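Local coordinates for protein amidohydrolase 2 (Bifidobacterium longum subsp. infantis, PDB 6UVZ) that probably acts as a hydrolase of the metallo-dependent hydrolase superfamily, its exact reaction not being specified, at residues Y36-Y45 / L215-V223. Sequence-based numbering, arbitrary orientation.
Sequences YTVDDLAAEY and LYSSNWPVV
The indole of Trp220 lies between Leu41 on one face and its own neighbour Pro221 on the other. Leu41 CD1 comes over the five-membered ring, 3.6 Å from Trp220 CG, while Leu41 CB approaches the six-membered ring at Trp220 CE3. With CG anti to the backbone nitrogen (chi1 -176°), the indole reaches out from its loop to the start of helix 38-47, where Trp220 CH2 is 3.7 Å from Asp40 CB and close to the carbonyl oxygen of the N-cap residue Thr37. Tyr36 adds an offset edge-to-face pair, its edge turned to the indole face with the planes at 89°. The Tyr36 ring is itself covered on one face by Pro221, whose CG stands 3.6 Å from the ring centroid in a CH-pi contact; a cis peptide bond precedes this proline. Eight parallel strands in sequential order mark the chain as a TIM barrel of the amidohydrolase superfamily, and here the loop following its last strand, 214-216, packs on the helix between the first two, 7-13 and 51-58. Replacing Trp220 with an alanine would probably leave a gap between Leu41 and Pro221 and remove the indole from the edge-to-face pair with Tyr36. At the start of the helix Thr37 and Asp40 form a capping box, with Thr37 N donating to Asp40 OD2 at 3.1 Å. Toward the barrel strand, the side chains of Tyr45 and Tyr216 come from opposite directions, each hydroxyl near the plane of the other's ring, and may share a hydrogen bond, a doubtful one because the position of Tyr45 OH is not secure. Nearby, Ser218 OG accepts a weak bond from Trp220 N and is hydrogen-bonded to Asp10 OD1.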
ATOM      1  N   TYR A  36     -14.480  -3.123 -11.239  1.00 44.49           N
ATOM      2  CA  TYR A  36     -13.918  -4.035 -10.252  1.00 41.49           C
ATOM      3  C   TYR A  36     -14.555  -3.757  -8.900  1.00 33.54           C
ATOM      4  O   TYR A  36     -14.568  -2.610  -8.440  1.00 45.76           O
ATOM      5  CB  TYR A  36     -12.397  -3.886 -10.161  1.00 46.09           C
ATOM      6  CG  TYR A  36     -11.660  -4.267 -11.425  1.00 46.89           C
ATOM      7  CD1 TYR A  36     -11.364  -3.316 -12.393  1.00 47.26           C
ATOM      8  CD2 TYR A  36     -11.258  -5.578 -11.649  1.00 43.91           C
ATOM      9  CE1 TYR A  36     -10.689  -3.660 -13.549  1.00 53.91           C
ATOM     10  CE2 TYR A  36     -10.583  -5.931 -12.802  1.00 42.56           C
ATOM     11  CZ  TYR A  36     -10.300  -4.968 -13.749  1.00 54.54           C
ATOM     12  OH  TYR A  36      -9.628  -5.315 -14.898  1.00 67.52           O
ATOM     13  N   THR A  37     -15.081  -4.802  -8.269  1.00 30.43           N
ATOM     14  CA  THR A  37     -15.721  -4.695  -6.968  1.00 37.89           C
ATOM     15  C   THR A  37     -14.958  -5.526  -5.945  1.00 42.28           C
ATOM     16  O   THR A  37     -14.110  -6.355  -6.286  1.00 46.14           O
ATOM     17  CB  THR A  37     -17.186  -5.149  -7.029  1.00 42.27           C
ATOM     18  OG1 THR A  37     -17.246  -6.534  -7.394  1.00 43.58           O
ATOM     19  CG2 THR A  37     -17.957  -4.325  -8.050  1.00 41.49           C
ATOM     20  N   VAL A  38     -15.273  -5.290  -4.670  1.00 40.92           N
ATOM     21  CA  VAL A  38     -14.644  -6.051  -3.597  1.00 41.75           C
ATOM     22  C   VAL A  38     -15.056  -7.517  -3.664  1.00 46.18           C
ATOM     23  O   VAL A  38     -14.292  -8.404  -3.262  1.00 55.78           O
ATOM     24  CB  VAL A  38     -14.984  -5.417  -2.233  1.00 45.76           C
ATOM     25  CG1 VAL A  38     -16.489  -5.410  -2.000  1.00 58.75           C
ATOM     26  CG2 VAL A  38     -14.262  -6.138  -1.104  1.00 48.42           C
ATOM     27  N   ASP A  39     -16.253  -7.802  -4.186  1.00 44.18           N
ATOM     28  CA  ASP A  39     -16.684  -9.187  -4.339  1.00 34.74           C
ATOM     29  C   ASP A  39     -15.834  -9.932  -5.359  1.00 40.24           C
ATOM     30  O   ASP A  39     -15.619 -11.142  -5.218  1.00 43.28           O
ATOM     31  CB  ASP A  39     -18.159  -9.238  -4.738  1.00 39.00           C
ATOM     32  CG  ASP A  39     -19.074  -8.683  -3.664  1.00 54.36           C
ATOM     33  OD1 ASP A  39     -18.572  -8.332  -2.575  1.00 61.13           O
ATOM     34  OD2 ASP A  39     -20.296  -8.597  -3.910  1.00 49.93           O
ATOM     35  N   ASP A  40     -15.346  -9.235  -6.388  1.00 40.14           N
ATOM     36  CA  ASP A  40     -14.469  -9.876  -7.363  1.00 30.50           C
ATOM     37  C   ASP A  40     -13.151 -10.292  -6.724  1.00 49.30           C
ATOM     38  O   ASP A  40     -12.596 -11.345  -7.061  1.00 51.82           O
ATOM     39  CB  ASP A  40     -14.223  -8.938  -8.544  1.00 38.40           C
ATOM     40  CG  ASP A  40     -15.492  -8.620  -9.311  1.00 51.97           C
ATOM     41  OD1 ASP A  40     -16.346  -9.520  -9.449  1.00 56.48           O
ATOM     42  OD2 ASP A  40     -15.636  -7.467  -9.774  1.00 41.31           O
ATOM     43  N   LEU A  41     -12.634  -9.479  -5.800  1.00 54.61           N
ATOM     44  CA  LEU A  41     -11.421  -9.852  -5.083  1.00 43.11           C
ATOM     45  C   LEU A  41     -11.681 -10.989  -4.103  1.00 45.69           C
ATOM     46  O   LEU A  41     -10.809 -11.841  -3.898  1.00 41.06           O
ATOM     47  CB  LEU A  41     -10.850  -8.638  -4.350  1.00 36.67           C
ATOM     48  CG  LEU A  41      -9.546  -8.849  -3.577  1.00 33.45           C
ATOM     49  CD1 LEU A  41      -8.421  -9.241  -4.521  1.00 30.21           C
ATOM     50  CD2 LEU A  41      -9.180  -7.601  -2.791  1.00 39.03           C
ATOM     51  N   ALA A  42     -12.870 -11.022  -3.495  1.00 39.03           N
ATOM     52  CA  ALA A  42     -13.204 -12.110  -2.583  1.00 40.13           C
ATOM     53  C   ALA A  42     -13.317 -13.441  -3.313  1.00 51.35           C
ATOM     54  O   ALA A  42     -12.972 -14.486  -2.749  1.00 54.79           O
ATOM     55  CB  ALA A  42     -14.506 -11.797  -1.846  1.00 36.73           C
ATOM     56  N   ALA A  43     -13.795 -13.426  -4.560  1.00 56.98           N
ATOM     57  CA  ALA A  43     -13.888 -14.661  -5.330  1.00 53.29           C
ATOM     58  C   ALA A  43     -12.511 -15.213  -5.675  1.00 51.27           C
ATOM     59  O   ALA A  43     -12.344 -16.432  -5.786  1.00 50.41           O
ATOM     60  CB  ALA A  43     -14.701 -14.428  -6.603  1.00 40.51           C
ATOM     61  N   GLU A  44     -11.517 -14.337  -5.847  1.00 50.74           N
ATOM     62  CA  GLU A  44     -10.162 -14.804  -6.119  1.00 48.08           C
ATOM     63  C   GLU A  44      -9.566 -15.504  -4.904  1.00 51.68           C
ATOM     64  O   GLU A  44      -8.943 -16.564  -5.036  1.00 56.26           O
ATOM     65  CB  GLU A  44      -9.282 -13.632  -6.553  1.00 47.47           C
ATOM     66  CG  GLU A  44      -9.667 -13.034  -7.895  1.00 64.40           C
ATOM     67  CD  GLU A  44      -9.370 -13.965  -9.054  1.00 78.22           C
ATOM     68  OE1 GLU A  44      -8.245 -14.504  -9.111  1.00 83.37           O
ATOM     69  OE2 GLU A  44     -10.264 -14.163  -9.905  1.00 85.83           O
ATOM     70  N   TYR A  45      -9.747 -14.929  -3.712  1.00 44.54           N
ATOM     71  CA  TYR A  45      -9.276 -15.582  -2.498  1.00 45.33           C
ATOM     72  C   TYR A  45     -10.073 -16.839  -2.176  1.00 52.60           C
ATOM     73  O   TYR A  45      -9.586 -17.689  -1.423  1.00 41.69           O
ATOM     74  CB  TYR A  45      -9.327 -14.609  -1.319  1.00 32.96           C
ATOM     75  CG  TYR A  45      -8.230 -13.571  -1.354  1.00 40.22           C
ATOM     76  CD1 TYR A  45      -6.920 -13.914  -1.050  1.00 45.45           C
ATOM     77  CD2 TYR A  45      -8.501 -12.252  -1.692  1.00 45.49           C
ATOM     78  CE1 TYR A  45      -5.910 -12.977  -1.082  1.00 49.03           C
ATOM     79  CE2 TYR A  45      -7.495 -11.303  -1.726  1.00 38.70           C
ATOM     80  CZ  TYR A  45      -6.202 -11.674  -1.419  1.00 41.08           C
ATOM     81  OH  TYR A  45      -5.192 -10.741  -1.450  1.00 38.74           O
ATOM     82  N   LEU A 215       4.475  -6.538   4.850  1.00 38.64           N
ATOM     83  CA  LEU A 215       3.045  -6.721   4.649  1.00 34.45           C
ATOM     84  C   LEU A 215       2.783  -7.446   3.336  1.00 35.31           C
ATOM     85  O   LEU A 215       3.425  -7.161   2.321  1.00 40.50           O
ATOM     86  CB  LEU A 215       2.319  -5.372   4.637  1.00 29.40           C
ATOM     87  CG  LEU A 215       2.607  -4.401   5.782  1.00 27.63           C
ATOM     88  CD1 LEU A 215       2.049  -3.024   5.461  1.00 32.79           C
ATOM     89  CD2 LEU A 215       2.025  -4.920   7.081  1.00 30.31           C
ATOM     90  N   TYR A 216       1.832  -8.378   3.356  1.00 38.94           N
ATOM     91  CA  TYR A 216       1.368  -8.998   2.123  1.00 37.25           C
ATOM     92  C   TYR A 216       0.487  -8.022   1.357  1.00 36.56           C
ATOM     93  O   TYR A 216      -0.434  -7.423   1.925  1.00 40.31           O
ATOM     94  CB  TYR A 216       0.593 -10.285   2.400  1.00 33.34           C
ATOM     95  CG  TYR A 216      -0.283 -10.692   1.235  1.00 32.03           C
ATOM     96  CD1 TYR A 216       0.269 -11.241   0.084  1.00 32.84           C
ATOM     97  CD2 TYR A 216      -1.659 -10.508   1.277  1.00 37.09           C
ATOM     98  CE1 TYR A 216      -0.526 -11.603  -0.988  1.00 35.00           C
ATOM     99  CE2 TYR A 216      -2.462 -10.866   0.209  1.00 34.80           C
ATOM    100  CZ  TYR A 216      -1.891 -11.414  -0.920  1.00 33.49           C
ATOM    101  OH  TYR A 216      -2.689 -11.772  -1.981  1.00 36.45           O
ATOM    102  N   SER A 217       0.762  -7.876   0.064  1.00 42.57           N
ATOM    103  CA  SER A 217       0.019  -6.966  -0.795  1.00 43.21           C
ATOM    104  C   SER A 217      -0.186  -7.621  -2.150  1.00 54.99           C
ATOM    105  O   SER A 217       0.757  -8.173  -2.725  1.00 73.04           O
ATOM    106  CB  SER A 217       0.757  -5.632  -0.951  1.00 51.18           C
ATOM    107  OG  SER A 217       0.244  -4.892  -2.042  1.00 77.86           O
ATOM    108  N   SER A 218      -1.415  -7.559  -2.658  1.00 39.09           N
ATOM    109  CA  SER A 218      -1.744  -8.117  -3.964  1.00 40.81           C
ATOM    110  C   SER A 218      -1.690  -7.095  -5.087  1.00 46.01           C
ATOM    111  O   SER A 218      -1.441  -7.473  -6.236  1.00 53.13           O
ATOM    112  CB  SER A 218      -3.142  -8.748  -3.940  1.00 38.66           C
ATOM    113  OG  SER A 218      -4.142  -7.757  -3.774  1.00 29.16           O
ATOM    114  N   ASN A 219      -1.921  -5.815  -4.784  1.00 44.47           N
ATOM    115  CA  ASN A 219      -1.997  -4.756  -5.792  1.00 44.83           C
ATOM    116  C   ASN A 219      -3.074  -5.060  -6.833  1.00 45.84           C
ATOM    117  O   ASN A 219      -2.963  -4.668  -7.997  1.00 48.77           O
ATOM    118  CB  ASN A 219      -0.640  -4.521  -6.465  1.00 48.25           C
ATOM    119  CG  ASN A 219      -0.525  -3.143  -7.085  1.00 64.67           C
ATOM    120  OD1 ASN A 219      -1.268  -2.227  -6.734  1.00 63.43           O
ATOM    121  ND2 ASN A 219       0.414  -2.988  -8.011  1.00 84.96           N
ATOM    122  N   TRP A 220      -4.121  -5.762  -6.411  1.00 42.88           N
ATOM    123  CA  TRP A 220      -5.210  -6.114  -7.307  1.00 39.07           C
ATOM    124  C   TRP A 220      -6.058  -4.879  -7.608  1.00 47.28           C
ATOM    125  O   TRP A 220      -6.275  -4.045  -6.723  1.00 46.29           O
ATOM    126  CB  TRP A 220      -6.066  -7.211  -6.669  1.00 36.52           C
ATOM    127  CG  TRP A 220      -7.173  -7.731  -7.527  1.00 43.57           C
ATOM    128  CD1 TRP A 220      -7.102  -8.755  -8.425  1.00 45.93           C
ATOM    129  CD2 TRP A 220      -8.526  -7.260  -7.561  1.00 41.66           C
ATOM    130  NE1 TRP A 220      -8.325  -8.948  -9.020  1.00 44.74           N
ATOM    131  CE2 TRP A 220      -9.217  -8.044  -8.506  1.00 36.54           C
ATOM    132  CE3 TRP A 220      -9.218  -6.252  -6.885  1.00 43.12           C
ATOM    133  CZ2 TRP A 220     -10.565  -7.849  -8.793  1.00 34.52           C
ATOM    134  CZ3 TRP A 220     -10.559  -6.060  -7.171  1.00 37.32           C
ATOM    135  CH2 TRP A 220     -11.217  -6.856  -8.117  1.00 38.58           C
ATOM    136  N   PRO A 221      -6.556  -4.726  -8.848  1.00 47.43           N
ATOM    137  CA  PRO A 221      -6.379  -5.623  -9.994  1.00 44.92           C
ATOM    138  C   PRO A 221      -5.227  -5.230 -10.918  1.00 53.40           C
ATOM    139  O   PRO A 221      -5.133  -5.757 -12.026  1.00 58.12           O
ATOM    140  CB  PRO A 221      -7.712  -5.494 -10.724  1.00 37.83           C
ATOM    141  CG  PRO A 221      -8.084  -4.062 -10.506  1.00 31.69           C
ATOM    142  CD  PRO A 221      -7.546  -3.673  -9.141  1.00 35.22           C
ATOM    143  N   VAL A 222      -4.368  -4.311 -10.468  1.00 57.94           N
ATOM    144  CA  VAL A 222      -3.233  -3.897 -11.283  1.00 56.87           C
ATOM    145  C   VAL A 222      -2.249  -5.042 -11.493  1.00 53.90           C
ATOM    146  O   VAL A 222      -1.510  -5.049 -12.485  1.00 57.09           O
ATOM    147  CB  VAL A 222      -2.539  -2.677 -10.643  1.00 43.68           C
ATOM    148  CG1 VAL A 222      -1.484  -2.100 -11.576  1.00 40.59           C
ATOM    149  CG2 VAL A 222      -3.566  -1.618 -10.281  1.00 29.83           C
ATOM    150  N   VAL A 223      -2.235  -6.026 -10.590  1.00 44.57           N
ATOM    151  CA  VAL A 223      -1.344  -7.171 -10.732  1.00 43.66           C
ATOM    152  C   VAL A 223      -1.671  -7.984 -11.978  1.00 48.18           C
ATOM    153  O   VAL A 223      -0.813  -8.714 -12.484  1.00 44.73           O
ATOM    154  CB  VAL A 223      -1.405  -8.046  -9.460  1.00 36.35           C
ATOM    155  CG1 VAL A 223      -2.745  -8.766  -9.364  1.00 33.78           C
ATOM    156  CG2 VAL A 223      -0.245  -9.033  -9.420  1.00 33.09           C
TER